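Side-chain contacts in serine protease inhibitor 1 (Coprinopsis cinerea, PDB 3VWC), which probably inhibits serine-type endopeptidases and folds as a beta-trefoil: residues A[36-39]-A[40-43]; A[112-115]-A[116-120]; A[56-60]-A[61-65]; A[9-12]-A[13-16]. All coordinates share one frame; numbering follows the deposited sequence. Where two conformers were deposited one is given.

Interaction 1 (A[36-39]-A[40-43]); sequences LPED and NNSG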
ATOM      1  N   LEU A  36       4.515   2.269  -9.996  1.00 12.54           N
ATOM      2  CA  LEU A  36       4.778   1.598 -11.296  1.00 13.35           C
ATOM      3  C   LEU A  36       4.625   2.545 -12.471  1.00 16.87           C
ATOM      4  O   LEU A  36       3.701   3.330 -12.491  1.00 16.29           O
ATOM      5  CB  LEU A  36       3.810   0.414 -11.458  1.00 15.83           C
ATOM      6  CG  LEU A  36       3.973  -0.642 -10.346  1.00 17.13           C
ATOM      7  CD1 LEU A  36       2.901  -1.724 -10.414  1.00 13.38           C
ATOM      8  CD2 LEU A  36       5.359  -1.315 -10.410  1.00 16.49           C
ATOM      9  N   PRO A  37       5.468   2.381 -13.516  1.00 15.91           N
ATOM     10  CA  PRO A  37       5.130   3.026 -14.786  1.00 20.39           C
ATOM     11  C   PRO A  37       3.773   2.555 -15.318  1.00 20.76           C
ATOM     12  O   PRO A  37       3.397   1.384 -15.121  1.00 21.10           O
ATOM     13  CB  PRO A  37       6.243   2.535 -15.728  1.00 18.90           C
ATOM     14  CG  PRO A  37       7.336   1.982 -14.857  1.00 18.68           C
ATOM     15  CD  PRO A  37       6.578   1.427 -13.652  1.00 18.05           C
ATOM     16  N   GLU A  38       3.054   3.449 -15.999  1.00 23.04           N
ATOM     17  CA  GLU A  38       1.851   3.096 -16.739  1.00 26.62           C
ATOM     18  C   GLU A  38       2.067   1.884 -17.647  1.00 30.53           C
ATOM     19  O   GLU A  38       1.183   1.043 -17.790  1.00 29.70           O
ATOM     20  CB  GLU A  38       1.366   4.284 -17.574  1.00 28.28           C
ATOM     21  CG  GLU A  38       0.607   5.365 -16.784  1.00 30.91           C
ATOM     22  CD  GLU A  38      -0.598   4.838 -15.989  1.00 37.84           C
ATOM     23  OE1 GLU A  38      -0.421   4.445 -14.809  1.00 32.08           O
ATOM     24  OE2 GLU A  38      -1.736   4.911 -16.505  1.00 44.53           O
ATOM     25  N   ASP A  39       3.248   1.795 -18.250  1.00 30.31           N
ATOM     26  CA  ASP A  39       3.524   0.717 -19.193  1.00 31.76           C
ATOM     27  C   ASP A  39       4.128  -0.526 -18.559  1.00 32.51           C
ATOM     28  O   ASP A  39       4.571  -1.437 -19.264  1.00 36.73           O
ATOM     29  CB  ASP A  39       4.387   1.226 -20.367  1.00 33.09           C
ATOM     30  CG  ASP A  39       5.872   1.345 -20.013  1.00 38.20           C
ATOM     31  OD1 ASP A  39       6.240   1.290 -18.817  1.00 37.46           O
ATOM     32  OD2 ASP A  39       6.683   1.513 -20.951  1.00 39.44           O
ATOM     33  N   ASN A  40       4.112  -0.585 -17.233  1.00 30.43           N
ATOM     34  CA  ASN A  40       4.684  -1.707 -16.520  1.00 29.67           C
ATOM     35  C   ASN A  40       3.995  -1.886 -15.164  1.00 30.17           C
ATOM     36  O   ASN A  40       4.640  -1.720 -14.115  1.00 30.61           O
ATOM     37  CB  ASN A  40       6.199  -1.497 -16.352  1.00 28.41           C
ATOM     38  CG  ASN A  40       6.898  -2.699 -15.745  1.00 32.38           C
ATOM     39  OD1 ASN A  40       8.037  -2.595 -15.268  1.00 36.74           O
ATOM     40  ND2 ASN A  40       6.225  -3.848 -15.756  1.00 28.75           N
ATOM     41  N   ASN A  41       2.685  -2.169 -15.208  1.00 27.92           N
ATOM     42  CA  ASN A  41       1.822  -2.286 -14.015  1.00 30.05           C
ATOM     43  C   ASN A  41       0.701  -3.345 -14.107  1.00 29.28           C
ATOM     44  O   ASN A  41      -0.190  -3.418 -13.232  1.00 26.53           O
ATOM     45  CB  ASN A  41       1.220  -0.918 -13.641  1.00 29.00           C
ATOM     46  CG  ASN A  41       0.171  -0.428 -14.635  1.00 30.28           C
ATOM     47  OD1 ASN A  41      -0.244   0.730 -14.580  1.00 32.51           O
ATOM     48  ND2 ASN A  41      -0.289  -1.314 -15.519  1.00 28.14           N
ATOM     49  N   SER A  42       0.784  -4.233 -15.097  1.00 27.19           N
ATOM     50  CA  SER A  42      -0.200  -5.301 -15.219  0.50 26.76           C
ATOM     51  C   SER A  42      -0.104  -6.330 -14.093  1.00 27.14           C
ATOM     52  O   SER A  42       0.959  -6.517 -13.473  1.00 25.86           O
ATOM     53  CB  SER A  42      -0.089  -5.989 -16.582  0.50 28.17           C
ATOM     54  OG  SER A  42       0.075  -5.025 -17.606  0.50 26.90           O
ATOM     55  N   GLY A  43      -1.225  -7.005 -13.839  1.00 26.90           N
ATOM     56  CA  GLY A  43      -1.281  -8.090 -12.864  1.00 29.95           C
ATOM     57  C   GLY A  43      -1.255  -7.617 -11.420  1.00 26.08           C
ATOM     58  O   GLY A  43      -0.924  -8.401 -10.508  1.00 23.77           O
TER
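N40 closes a type I beta turn that runs from P37 to N40 in the loop between two strands of the beta-trefoil, and N41, just after it, packs on L36. The hydrogen bond of the turn joins N40 N to P37 O over 3.0 Å. N40 lies alongside the pyrrolidine ring of P37: the two side chains point the same way, with N40 CB 4.0 Å from P37 CG. The backbone sets CB there, and chi1 of N40, -174°, directs the rest of the side chain away from the turn. The main chain of N40 also meets the leucine, its carbonyl O lying 3.5 Å from L36 CB.

N41 works from the other end of the turn. Its CB lies 3.6 Å from L36 CB and 3.5 Å from P37 O, while one methyl of the leucine, CD1, comes within 3.7 Å of the same N41 CB. With CG placed between the backbone N and the carbonyl carbon (chi1 70°), the side chain of N41 reaches back to E38, its CG 3.6 Å from E38 O. The bent chain of E38 crosses the N41 amide with its carboxylate nearly perpendicular to it, planes 86° apart; E38 OE1 and N41 OD1 stay 3.7 Å from each other.

L36 is the buried end of this surface feature, which follows strand 31-35 and precedes strand 46-51. The backbone of L36 is hydrogen-bonded to H17, L36 also packs on N44, and P37 rests on E116 of the loop between strands 107-109 and 121-123.

Interaction 2 (A[112-115]-A[116-120]); sequences ADAE and ELQQV
Q118 lays its extended side chain across A114 and E115, the end amide reaching A114 CA with its oxygen, OE1, at 3.3 Å. The motif beside it is a type II beta turn from E115 to Q118 in the loop linking strands 107-109 and 121-123 of the beta-trefoil. L117 takes the third place of the turn with a positive phi of 78°. The turn closes through its backbone, Q118 N donating a hydrogen bond to E115 O at 2.9 Å.

A second bond runs in the reverse sense and uses the side chain: E115 N donates to Q118 OE1 over 2.9 Å, nearly straight at 165° but from above the carbonyl plane of the amide. The main chain of E115 is thus held by Q118 at both its N-H and its carbonyl. Q118 can do this because CG stands opposite its own backbone N (chi1 -172°) and the chain stays extended beyond it. The E115 side chain crosses that of Q118 at about a right angle, its carboxylate leading away from the turn.

Outside the turn, the backbones of L117 and Q118 are hydrogen-bonded to V35, E116 packs on L16, and R34 donates to L117 O, so the loop lies against the end of strand 31-35. The other branch of the Q118 amide is used as well: NE2 donates to a water 2.9 Å away, and that water donates a hydrogen bond to D113 OD2.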
ATOM      1  N   ALA A 112       6.710  12.660  -2.203  1.00 10.28           N
ATOM      2  CA  ALA A 112       6.118  13.523  -3.246  1.00  8.67           C
ATOM      3  C   ALA A 112       6.959  13.556  -4.481  1.00 10.45           C
ATOM      4  O   ALA A 112       6.438  13.703  -5.610  1.00 11.03           O
ATOM      5  CB  ALA A 112       5.838  14.912  -2.710  1.00  9.81           C
ATOM      6  N   ASP A 113       8.259  13.350  -4.295  1.00  9.51           N
ATOM      7  CA  ASP A 113       9.203  13.332  -5.427  1.00  9.19           C
ATOM      8  C   ASP A 113       9.488  11.903  -5.955  1.00  9.79           C
ATOM      9  O   ASP A 113      10.534  11.678  -6.611  1.00 11.25           O
ATOM     10  CB  ASP A 113      10.500  14.082  -5.049  1.00 10.95           C
ATOM     11  CG  ASP A 113      11.351  13.323  -4.055  1.00 17.73           C
ATOM     12  OD1 ASP A 113      12.568  13.578  -3.998  1.00 19.26           O
ATOM     13  OD2 ASP A 113      10.778  12.548  -3.284  1.00 13.72           O
ATOM     14  N   ALA A 114       8.676  10.906  -5.559  1.00  9.95           N
ATOM     15  CA  ALA A 114       8.973   9.549  -5.935  1.00  8.96           C
ATOM     16  C   ALA A 114       9.105   9.422  -7.458  1.00 10.67           C
ATOM     17  O   ALA A 114       8.366  10.058  -8.230  1.00 12.93           O
ATOM     18  CB  ALA A 114       7.859   8.606  -5.444  1.00 10.90           C
ATOM     19  N   GLU A 115      10.096   8.667  -7.889  1.00  9.92           N
ATOM     20  CA  GLU A 115      10.213   8.288  -9.286  1.00 11.95           C
ATOM     21  C   GLU A 115       9.500   6.956  -9.604  1.00 11.79           C
ATOM     22  O   GLU A 115       9.246   6.098  -8.717  1.00 11.67           O
ATOM     23  CB  GLU A 115      11.712   8.111  -9.597  1.00 10.80           C
ATOM     24  CG  GLU A 115      12.535   9.343  -9.428  1.00 15.77           C
ATOM     25  CD  GLU A 115      13.991   9.097  -9.866  1.00 18.23           C
ATOM     26  OE1 GLU A 115      14.417   9.782 -10.798  1.00 24.13           O
ATOM     27  OE2 GLU A 115      14.673   8.186  -9.341  1.00 21.10           O
ATOM     28  N   GLU A 116       9.287   6.711 -10.896  1.00 11.00           N
ATOM     29  CA  GLU A 116       8.782   5.413 -11.307  1.00 14.50           C
ATOM     30  C   GLU A 116       9.733   4.321 -10.853  1.00 10.39           C
ATOM     31  O   GLU A 116      10.957   4.492 -10.902  1.00 13.16           O
ATOM     32  CB  GLU A 116       8.589   5.387 -12.837  1.00 14.01           C
ATOM     33  CG  GLU A 116       7.485   6.306 -13.252  1.00 15.93           C
ATOM     34  CD  GLU A 116       7.167   6.303 -14.741  1.00 25.83           C
ATOM     35  OE1 GLU A 116       7.879   5.618 -15.505  1.00 27.33           O
ATOM     36  OE2 GLU A 116       6.220   7.027 -15.127  1.00 29.92           O
ATOM     37  N   LEU A 117       9.137   3.219 -10.355  1.00 11.33           N
ATOM     38  CA  LEU A 117       9.853   2.053  -9.770  1.00 14.14           C
ATOM     39  C   LEU A 117      10.360   2.263  -8.333  1.00 10.46           C
ATOM     40  O   LEU A 117      10.876   1.339  -7.700  1.00 12.59           O
ATOM     41  CB  LEU A 117      10.974   1.486 -10.696  1.00 13.14           C
ATOM     42  CG  LEU A 117      10.467   0.977 -12.047  1.00 14.59           C
ATOM     43  CD1 LEU A 117      11.645   0.597 -12.978  1.00 21.71           C
ATOM     44  CD2 LEU A 117       9.553  -0.220 -11.878  1.00 16.43           C
ATOM     45  N   GLN A 118      10.176   3.461  -7.786  1.00 11.30           N
ATOM     46  CA  GLN A 118      10.680   3.728  -6.446  1.00 10.42           C
ATOM     47  C   GLN A 118       9.822   2.963  -5.435  1.00  9.84           C
ATOM     48  O   GLN A 118       8.590   2.891  -5.608  1.00 12.18           O
ATOM     49  CB  GLN A 118      10.651   5.230  -6.158  1.00  9.36           C
ATOM     50  CG  GLN A 118      11.355   5.562  -4.843  1.00 11.25           C
ATOM     51  CD  GLN A 118      11.560   7.046  -4.644  1.00  9.06           C
ATOM     52  OE1 GLN A 118      11.774   7.788  -5.630  1.00  9.60           O
ATOM     53  NE2 GLN A 118      11.581   7.481  -3.407  1.00 10.60           N
ATOM     54  N   GLN A 119      10.465   2.485  -4.352  1.00 10.12           N
ATOM     55  CA  GLN A 119       9.765   1.648  -3.329  1.00  9.00           C
ATOM     56  C   GLN A 119       8.851   2.471  -2.419  1.00  8.56           C
ATOM     57  O   GLN A 119       9.214   3.565  -1.972  1.00  9.40           O
ATOM     58  CB  GLN A 119      10.779   0.884  -2.491  1.00  8.59           C
ATOM     59  CG  GLN A 119      10.104  -0.153  -1.600  1.00  8.30           C
ATOM     60  CD  GLN A 119      11.065  -1.101  -0.928  1.00 14.24           C
ATOM     61  OE1 GLN A 119      10.640  -2.118  -0.350  1.00 14.24           O
ATOM     62  NE2 GLN A 119      12.339  -0.821  -1.021  1.00 11.01           N
ATOM     63  N   VAL A 120       7.678   1.918  -2.123  1.00  9.30           N
ATOM     64  CA  VAL A 120       6.782   2.511  -1.137  1.00  7.51           C
ATOM     65  C   VAL A 120       7.405   2.401   0.255  1.00 10.13           C
ATOM     66  O   VAL A 120       8.068   1.418   0.593  1.00  8.77           O
ATOM     67  CB  VAL A 120       5.433   1.777  -1.212  1.00  7.81           C
ATOM     68  CG1 VAL A 120       4.471   2.287  -0.118  1.00  8.99           C
ATOM     69  CG2 VAL A 120       4.794   1.985  -2.582  1.00  7.89           C
TER
HETATM   70  O   HOH W   1      12.212  10.173  -2.486  1.00 14.96           O

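Interaction 3 (A[56-60]-A[61-65]); sequences ILYCK and GAPVA
The Y58 ring meets the G61-P63 backbone obliquely at the start of strand 62-67, with the A62 carbonyl carbon, P63 N and the G61 carbonyl oxygen beside it. It crosses the P63 ring at a slant, Y58 CE1 touching P63 CD at 3.4 Å and Y58 CD1 reaching P63 N at 3.3 Å. I56 comes to the same proline alongside it, CG2 being 3.8 Å from P63 CB. Y58 and P63 face each other as an antiparallel non-hydrogen-bonded pair, their side chains on one face of the hairpin.

C59 and A62, the next pair, are hydrogen-bonded and direct their side chains to the other face. C59 N donates to A62 O at 2.9 Å, and a longer bond of 3.3 Å returns from A62 N to C59 O, closing the type I' turn through K60 and G61. At the backbone angles of G61 a side chain would collide with the K60 carbonyl oxygen. Further along, V64 N donates to L57 O, and V64 CG2 lies 3.5 Å from that oxygen. A water accepts from L57 N and lies 2.8 Å from V64 O, bridging the strands.

K60 extends away from the turn, where NZ is hydrogen-bonded to the carbonyl oxygens of R20 and P21. Strand 46-51 flanks strand 54-59, with V48 touching L57 and W46 touching C59; strand 70-73 flanks strand 62-67, while W108 packs on both L57 and V64.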
ATOM      1  N   ILE A  56      -5.244  -8.202   5.668  1.00 13.39           N
ATOM      2  CA  ILE A  56      -4.025  -8.659   5.006  0.70 15.40           C
ATOM      3  C   ILE A  56      -4.125  -8.313   3.532  1.00 12.71           C
ATOM      4  O   ILE A  56      -5.173  -8.427   2.934  1.00 12.85           O
ATOM      5  CB  ILE A  56      -3.808 -10.189   5.153  0.70 15.76           C
ATOM      6  CG1 ILE A  56      -3.844 -10.599   6.612  0.70 17.21           C
ATOM      7  CG2 ILE A  56      -2.480 -10.592   4.495  0.70 15.32           C
ATOM      8  CD1 ILE A  56      -3.860 -12.097   6.806  0.70 27.24           C
ATOM      9  N   LEU A  57      -3.034  -7.771   2.955  1.00 11.97           N
ATOM     10  CA  LEU A  57      -3.096  -7.214   1.618  0.70 12.16           C
ATOM     11  C   LEU A  57      -2.105  -7.947   0.705  1.00 10.05           C
ATOM     12  O   LEU A  57      -0.901  -7.943   0.978  1.00 11.88           O
ATOM     13  CB  LEU A  57      -2.754  -5.699   1.669  0.70 11.32           C
ATOM     14  CG  LEU A  57      -3.667  -4.915   2.649  0.70 10.39           C
ATOM     15  CD1 LEU A  57      -3.091  -3.515   2.960  0.70  9.08           C
ATOM     16  CD2 LEU A  57      -5.018  -4.774   2.046  0.70 17.20           C
ATOM     17  N   TYR A  58      -2.627  -8.465  -0.393  1.00 12.39           N
ATOM     18  CA  TYR A  58      -1.820  -9.337  -1.250  1.00 11.79           C
ATOM     19  C   TYR A  58      -1.542  -8.679  -2.599  1.00 10.82           C
ATOM     20  O   TYR A  58      -2.456  -8.223  -3.268  1.00 12.93           O
ATOM     21  CB  TYR A  58      -2.469 -10.722  -1.454  1.00 12.14           C
ATOM     22  CG  TYR A  58      -2.504 -11.633  -0.237  1.00 12.83           C
ATOM     23  CD1 TYR A  58      -1.483 -12.569   0.023  1.00 16.52           C
ATOM     24  CD2 TYR A  58      -3.529 -11.519   0.683  1.00 18.38           C
ATOM     25  CE1 TYR A  58      -1.537 -13.403   1.141  1.00 20.82           C
ATOM     26  CE2 TYR A  58      -3.602 -12.355   1.786  1.00 17.14           C
ATOM     27  CZ  TYR A  58      -2.593 -13.287   2.020  1.00 21.79           C
ATOM     28  OH  TYR A  58      -2.626 -14.069   3.178  1.00 18.53           O
ATOM     29  N   CYS A  59      -0.264  -8.727  -3.004  1.00 12.44           N
ATOM     30  CA  CYS A  59       0.176  -8.257  -4.312  1.00 13.96           C
ATOM     31  C   CYS A  59       0.928  -9.366  -5.032  1.00 14.75           C
ATOM     32  O   CYS A  59       1.985  -9.832  -4.596  1.00 17.84           O
ATOM     33  CB  CYS A  59       1.060  -7.012  -4.184  1.00 13.69           C
ATOM     34  SG  CYS A  59       1.572  -6.292  -5.770  1.00 14.49           S
ATOM     35  N   LYS A  60       0.409  -9.662  -6.207  1.00 17.83           N
ATOM     36  CA  LYS A  60       0.817 -10.848  -6.959  1.00 18.77           C
ATOM     37  C   LYS A  60       0.933 -12.086  -6.059  1.00 20.73           C
ATOM     38  O   LYS A  60       1.850 -12.903  -6.187  1.00 21.39           O
ATOM     39  CB  LYS A  60       2.100 -10.559  -7.743  1.00 21.36           C
ATOM     40  CG  LYS A  60       1.819  -9.555  -8.839  1.00 21.49           C
ATOM     41  CD  LYS A  60       3.044  -9.271  -9.703  1.00 23.04           C
ATOM     42  CE  LYS A  60       2.730  -8.266 -10.815  1.00 25.36           C
ATOM     43  NZ  LYS A  60       3.905  -8.064 -11.766  1.00 25.56           N
ATOM     44  N   GLY A  61      -0.006 -12.207  -5.126  1.00 20.29           N
ATOM     45  CA  GLY A  61      -0.210 -13.462  -4.418  1.00 21.08           C
ATOM     46  C   GLY A  61       0.538 -13.513  -3.107  1.00 19.66           C
ATOM     47  O   GLY A  61       0.511 -14.518  -2.417  1.00 21.74           O
ATOM     48  N   ALA A  62       1.342 -12.482  -2.821  1.00 14.67           N
ATOM     49  CA  ALA A  62       2.111 -12.454  -1.589  1.00 13.71           C
ATOM     50  C   ALA A  62       1.633 -11.347  -0.645  1.00 12.15           C
ATOM     51  O   ALA A  62       1.422 -10.191  -1.100  1.00 14.05           O
ATOM     52  CB  ALA A  62       3.607 -12.282  -1.870  1.00 17.07           C
ATOM     53  N   PRO A  63       1.623 -11.625   0.662  1.00 14.14           N
ATOM     54  CA  PRO A  63       1.106 -10.600   1.581  1.00 13.41           C
ATOM     55  C   PRO A  63       2.208  -9.574   1.798  1.00 13.63           C
ATOM     56  O   PRO A  63       3.386  -9.926   1.779  1.00 13.78           O
ATOM     57  CB  PRO A  63       0.830 -11.391   2.877  1.00 15.72           C
ATOM     58  CG  PRO A  63       1.814 -12.550   2.844  1.00 13.98           C
ATOM     59  CD  PRO A  63       1.869 -12.916   1.351  1.00 13.66           C
ATOM     60  N   VAL A  64       1.853  -8.305   2.015  1.00 10.43           N
ATOM     61  CA  VAL A  64       2.864  -7.279   2.226  1.00 11.65           C
ATOM     62  C   VAL A  64       3.094  -6.929   3.683  1.00 12.30           C
ATOM     63  O   VAL A  64       2.192  -7.097   4.546  1.00 11.58           O
ATOM     64  CB  VAL A  64       2.586  -6.019   1.359  1.00 10.51           C
ATOM     65  CG1 VAL A  64       2.388  -6.348  -0.089  1.00 11.63           C
ATOM     66  CG2 VAL A  64       1.284  -5.285   1.777  1.00 13.02           C
ATOM     67  N   ALA A  65       4.304  -6.490   3.995  1.00 12.26           N
ATOM     68  CA  ALA A  65       4.748  -6.283   5.331  1.00 13.09           C
ATOM     69  C   ALA A  65       5.880  -5.261   5.302  1.00 12.16           C
ATOM     70  O   ALA A  65       6.570  -5.125   4.268  1.00 10.72           O
ATOM     71  CB  ALA A  65       5.228  -7.642   5.913  1.00 13.16           C
TER
HETATM   72  O   HOH W   2      -0.491  -7.818   4.414  1.00 12.49           O
HETATM   73  O   HOH W   3      -2.674 -10.906  -4.952  1.00 21.18           O

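Interaction 4 (A[9-12]-A[13-16]); sequences VTSK and VNGL
S11 OG accepts a hydrogen bond from V13 N at 3.1 Å, at the point where strand 5-11 of the beta-trefoil ends in a tight turn carrying an Asx turn at N14. A chi1 of 169° makes this possible, because it swings the S11 hydroxyl away from its own N-H and alongside the chain that follows. The same oxygen lies 3.3 Å from V13 CB, so serine and valine pack closely at this bend.

The N14 side chain also meets the serine, OD1 lying 3.6 Å from S11 CB. T10, one residue earlier, sets its methyl against the returning chain: CG2 is 3.5 Å from G15 O, and T10 CA makes a CA-H...O contact of 3.2 Å with L16 O.

Backbone bonds close the turn. G15 N donates to S11 O at 2.8 Å, N14 N adds a weak bond to that oxygen, and S11 N donates to L16 O. The positive phi of G15 suits glycine, and the chain comes back beside the strand. Outside the loop, T142 of strand 141-145 touches T10 and K12, and V110 meets S11.

The carboxamide of N14 completes the Asx turn: a chi1 of 48° brings it back over its own main chain, where OD1 accepts from L16 N at 3.0 Å with the donor tilted 26° from the carbonyl plane.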
ATOM      1  N   VAL A   9      -4.862  -0.331  -7.029  1.00 14.06           N
ATOM      2  CA  VAL A   9      -4.423   0.662  -6.029  1.00 11.23           C
ATOM      3  C   VAL A   9      -3.513   1.707  -6.657  1.00 12.73           C
ATOM      4  O   VAL A   9      -2.522   1.338  -7.273  1.00 12.50           O
ATOM      5  CB  VAL A   9      -3.686  -0.017  -4.856  1.00 12.79           C
ATOM      6  CG1 VAL A   9      -3.251   0.998  -3.803  1.00 13.90           C
ATOM      7  CG2 VAL A   9      -4.529  -1.107  -4.261  1.00 15.08           C
ATOM      8  N   THR A  10      -3.853   2.993  -6.555  1.00 11.56           N
ATOM      9  CA  THR A  10      -2.973   4.062  -7.045  1.00 11.37           C
ATOM     10  C   THR A  10      -2.629   5.027  -5.919  1.00 13.03           C
ATOM     11  O   THR A  10      -3.344   5.119  -4.920  1.00 11.65           O
ATOM     12  CB  THR A  10      -3.648   4.896  -8.140  1.00 11.64           C
ATOM     13  OG1 THR A  10      -4.943   5.342  -7.669  1.00 13.87           O
ATOM     14  CG2 THR A  10      -3.833   4.030  -9.392  1.00 14.76           C
ATOM     15  N   SER A  11      -1.480   5.655  -6.061  1.00  9.72           N
ATOM     16  CA  SER A  11      -1.024   6.728  -5.166  1.00  9.75           C
ATOM     17  C   SER A  11      -1.634   8.073  -5.509  1.00 10.36           C
ATOM     18  O   SER A  11      -1.626   8.469  -6.651  1.00 10.15           O
ATOM     19  CB  SER A  11       0.487   6.838  -5.256  1.00  9.44           C
ATOM     20  OG  SER A  11       0.973   8.028  -4.608  1.00  9.55           O
ATOM     21  N   LYS A  12      -2.143   8.807  -4.517  1.00  7.55           N
ATOM     22  CA  LYS A  12      -2.686  10.121  -4.781  1.00 10.69           C
ATOM     23  C   LYS A  12      -1.607  11.136  -5.160  1.00  9.39           C
ATOM     24  O   LYS A  12      -1.924  12.185  -5.713  1.00 11.30           O
ATOM     25  CB  LYS A  12      -3.465  10.623  -3.553  1.00  7.59           C
ATOM     26  CG  LYS A  12      -4.857   9.946  -3.374  1.00 11.96           C
ATOM     27  CD  LYS A  12      -5.937  10.535  -4.296  1.00 17.00           C
ATOM     28  CE  LYS A  12      -6.556  11.754  -3.693  1.00 19.59           C
ATOM     29  NZ  LYS A  12      -7.367  12.427  -4.745  1.00 34.89           N
ATOM     30  N   VAL A  13      -0.340  10.830  -4.861  1.00  9.68           N
ATOM     31  CA  VAL A  13       0.781  11.741  -5.228  1.00 11.45           C
ATOM     32  C   VAL A  13       0.834  11.931  -6.741  1.00 12.13           C
ATOM     33  O   VAL A  13       1.060  13.050  -7.235  1.00 12.90           O
ATOM     34  CB  VAL A  13       2.139  11.119  -4.826  1.00 12.12           C
ATOM     35  CG1 VAL A  13       3.346  11.947  -5.412  1.00 12.01           C
ATOM     36  CG2 VAL A  13       2.196  11.110  -3.342  1.00 14.72           C
ATOM     37  N   ASN A  14       0.699  10.849  -7.474  1.00 14.78           N
ATOM     38  CA  ASN A  14       1.082  10.891  -8.895  1.00 12.97           C
ATOM     39  C   ASN A  14       0.109  10.150  -9.780  1.00 17.15           C
ATOM     40  O   ASN A  14       0.238  10.159 -11.007  1.00 17.99           O
ATOM     41  CB  ASN A  14       2.526  10.406  -9.058  1.00 14.31           C
ATOM     42  CG  ASN A  14       2.783   9.119  -8.310  1.00 14.16           C
ATOM     43  OD1 ASN A  14       1.925   8.267  -8.266  1.00 13.47           O
ATOM     44  ND2 ASN A  14       3.950   9.009  -7.688  1.00 19.95           N
ATOM     45  N   GLY A  15      -0.876   9.486  -9.173  1.00 12.20           N
ATOM     46  CA  GLY A  15      -1.853   8.687  -9.913  1.00 16.15           C
ATOM     47  C   GLY A  15      -1.334   7.346 -10.393  1.00 15.48           C
ATOM     48  O   GLY A  15      -2.079   6.584 -11.030  1.00 18.54           O
ATOM     49  N   LEU A  16      -0.081   7.038 -10.080  1.00 15.16           N
ATOM     50  CA  LEU A  16       0.555   5.786 -10.550  1.00 15.24           C
ATOM     51  C   LEU A  16       0.077   4.581  -9.723  1.00 14.61           C
ATOM     52  O   LEU A  16      -0.239   4.705  -8.529  1.00 13.20           O
ATOM     53  CB  LEU A  16       2.068   5.903 -10.484  1.00 18.24           C
ATOM     54  CG  LEU A  16       2.648   6.949 -11.451  1.00 19.46           C
ATOM     55  CD1 LEU A  16       4.143   7.090 -11.317  1.00 30.99           C
ATOM     56  CD2 LEU A  16       2.190   6.682 -12.898  1.00 27.84           C
TER

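Overall arrangement
All four contacts are local turns that follow one another along the chain, and none nests in or crosses another. Interaction 4 closes the loop after strand 5-11. Interaction 1 turns the chain between strands 31-35 and 46-51, interaction 3 is the hairpin of strands 54-59 and 62-67, and interaction 2 lies between strands 107-109 and 121-123. Three of them meet in space: P37 of interaction 1 packs on L117 of interaction 2, L16 of interaction 4 touches L36, and V13 touches the A112 carbonyl oxygen. Interaction 3 stands apart, about 17 Å between centres from interaction 1, yet K60 packs against S42 and G43.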